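Local coordinates for alginate biosynthesis protein AlgX (Pseudomonas aeruginosa, PDB 4KNC), which takes part in the O-acetylation of the exopolysaccharide alginate and protects the polymer from degradation as it crosses the periplasm, at residues A[143-148]-A[187-192]. Numbering follows the deposited sequence.
Sequences YYFKGD and GLLSKL
Lys-191 lies across one face of the Phe-145 ring, the two side chains crossing at about a right angle, and illustrates how the aliphatic part of a lysine can do the packing while its charged end serves elsewhere. Its CD sits 3.8 Å from the ring centroid and only 11° off the normal, a CH-pi contact over the middle of the face; CB meets the ring nearer its rim, 3.8 Å from CE1 of Phe-145. Leu-189, two residues back on the same side of the strand, comes to the edge instead, placing CD2 near the ring plane and 3.9 Å from CZ of Phe-145. With CG anti to the backbone N (chi1 -173°) and chi2 nearly straight, the lysine chain brings CD both over the ring and against Asp-148, whose OD2 lies 3.3 Å from CD of Lys-191. Bends at chi3 and chi4 then turn the ammonium aside, and NZ stays 4.0 Å from OD2 of Asp-148, a long salt bridge; a water links it to the other carboxylate oxygen, accepting from NZ of Lys-191 and donating to OD1 of Asp-148, each at 2.6 Å. In this SGNH hydrolase-like domain, Asp-148 is the inferred acid of a Ser-His-Asp triad with His-150 and Ser-243, and the strand 180-191, paired antiparallel with 210-220, brings its end against the loop bearing that aspartate. OD2 of Asp-148 is hydrogen-bonded to ND1 of His-150, while the backbone N of Thr-194 holds OD1, so both carboxylate oxygens are gripped. NZ of Lys-191 is also hydrogen-bonded to the hydroxyl of Tyr-249.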
loop_
_atom_site.group_PDB
_atom_site.type_symbol
_atom_site.label_atom_id
_atom_site.label_comp_id
_atom_site.label_asym_id
_atom_site.label_seq_id
_atom_site.Cartn_x
_atom_site.Cartn_y
_atom_site.Cartn_z
ATOM N N TYR A 143 9.295 9.148 17.991
ATOM C CA TYR A 143 8.767 8.941 16.638
ATOM C C TYR A 143 7.640 7.886 16.657
ATOM O O TYR A 143 6.554 8.105 16.100
ATOM C CB TYR A 143 9.917 8.514 15.725
ATOM C CG TYR A 143 9.620 8.328 14.249
ATOM C CD1 TYR A 143 8.996 7.176 13.786
ATOM C CD2 TYR A 143 10.048 9.268 13.303
ATOM C CE1 TYR A 143 8.744 6.988 12.437
ATOM C CE2 TYR A 143 9.812 9.079 11.952
ATOM C CZ TYR A 143 9.150 7.935 11.522
ATOM O OH TYR A 143 8.891 7.724 10.177
ATOM N N TYR A 144 7.892 6.768 17.337
ATOM C CA TYR A 144 6.937 5.646 17.423
ATOM C C TYR A 144 6.219 5.522 18.761
ATOM O O TYR A 144 6.761 5.903 19.798
ATOM C CB TYR A 144 7.657 4.323 17.160
ATOM C CG TYR A 144 7.769 3.973 15.691
ATOM C CD1 TYR A 144 6.658 3.512 14.989
ATOM C CD2 TYR A 144 8.982 4.103 15.004
ATOM C CE1 TYR A 144 6.739 3.188 13.647
ATOM C CE2 TYR A 144 9.077 3.777 13.650
ATOM C CZ TYR A 144 7.944 3.324 12.980
ATOM O OH TYR A 144 7.994 2.994 11.649
ATOM N N PHE A 145 5.005 4.969 18.746
ATOM C CA PHE A 145 4.368 4.552 19.992
ATOM C C PHE A 145 5.234 3.485 20.672
ATOM O O PHE A 145 5.938 2.719 19.998
ATOM C CB PHE A 145 2.941 4.023 19.763
ATOM C CG PHE A 145 1.917 5.104 19.469
ATOM C CD1 PHE A 145 1.336 5.840 20.501
ATOM C CD2 PHE A 145 1.536 5.383 18.159
ATOM C CE1 PHE A 145 0.393 6.837 20.228
ATOM C CE2 PHE A 145 0.599 6.367 17.875
ATOM C CZ PHE A 145 0.021 7.094 18.918
ATOM N N LYS A 146 5.171 3.454 22.003
ATOM C CA LYS A 146 5.911 2.507 22.847
ATOM C C LYS A 146 5.671 1.044 22.520
ATOM O O LYS A 146 6.603 0.241 22.533
ATOM C CB LYS A 146 5.553 2.722 24.325
ATOM C CG LYS A 146 6.041 4.049 24.884
ATOM C CD LYS A 146 5.622 4.215 26.347
ATOM C CE LYS A 146 6.300 5.408 26.978
ATOM N NZ LYS A 146 5.922 5.514 28.411
ATOM N N GLY A 147 4.415 0.697 22.262
ATOM C CA GLY A 147 4.040 -0.696 22.088
ATOM C C GLY A 147 3.111 -0.880 20.903
ATOM O O GLY A 147 2.175 -1.673 20.954
ATOM N N ASP A 148 3.372 -0.137 19.826
ATOM C CA ASP A 148 2.520 -0.186 18.644
ATOM C C ASP A 148 3.368 -0.004 17.389
ATOM O O ASP A 148 4.503 0.462 17.469
ATOM C CB ASP A 148 1.433 0.893 18.720
ATOM C CG ASP A 148 0.324 0.678 17.705
ATOM O OD1 ASP A 148 -0.479 -0.272 17.872
ATOM O OD2 ASP A 148 0.234 1.468 16.744
ATOM N N GLY A 187 -6.777 17.912 20.223
ATOM C CA GLY A 187 -7.178 16.950 21.232
ATOM C C GLY A 187 -6.041 16.012 21.569
ATOM O O GLY A 187 -4.903 16.236 21.157
ATOM N N LEU A 188 -6.343 14.969 22.338
ATOM C CA LEU A 188 -5.355 13.952 22.635
ATOM C C LEU A 188 -5.727 12.673 21.892
ATOM O O LEU A 188 -6.906 12.391 21.677
ATOM C CB LEU A 188 -5.266 13.700 24.142
ATOM C CG LEU A 188 -4.950 14.905 25.034
ATOM C CD1 LEU A 188 -5.122 14.520 26.502
ATOM C CD2 LEU A 188 -3.543 15.460 24.783
ATOM N N LEU A 189 -4.715 11.923 21.469
ATOM C CA LEU A 189 -4.937 10.663 20.777
ATOM C C LEU A 189 -4.584 9.527 21.728
ATOM O O LEU A 189 -3.457 9.432 22.212
ATOM C CB LEU A 189 -4.077 10.589 19.498
ATOM C CG LEU A 189 -4.024 9.253 18.740
ATOM C CD1 LEU A 189 -5.379 8.892 18.141
ATOM C CD2 LEU A 189 -2.971 9.244 17.650
ATOM N N SER A 190 -5.548 8.665 22.010
ATOM C CA SER A 190 -5.296 7.562 22.919
ATOM C C SER A 190 -4.895 6.315 22.146
ATOM O O SER A 190 -5.527 5.967 21.151
ATOM C CB SER A 190 -6.546 7.257 23.739
ATOM O OG SER A 190 -7.592 6.816 22.893
ATOM N N LYS A 191 -3.863 5.624 22.612
ATOM C CA LYS A 191 -3.533 4.336 22.011
ATOM C C LYS A 191 -3.026 3.322 23.017
ATOM O O LYS A 191 -2.055 3.563 23.733
ATOM C CB LYS A 191 -2.506 4.481 20.881
ATOM C CG LYS A 191 -2.297 3.148 20.135
ATOM C CD LYS A 191 -1.593 3.330 18.813
ATOM C CE LYS A 191 -2.488 4.006 17.796
ATOM N NZ LYS A 191 -3.392 3.039 17.145
ATOM N N LEU A 192 -3.703 2.185 23.078
ATOM C CA LEU A 192 -3.170 1.040 23.790
ATOM C C LEU A 192 -2.575 0.197 22.673
ATOM O O LEU A 192 -3.302 -0.288 21.806
ATOM C CB LEU A 192 -4.283 0.278 24.529
ATOM C CG LEU A 192 -3.868 -1.024 25.229
ATOM C CD1 LEU A 192 -2.794 -0.742 26.269
ATOM C CD2 LEU A 192 -5.058 -1.764 25.857
HETATM O O HOH W 1 -2.725 0.515 16.837
#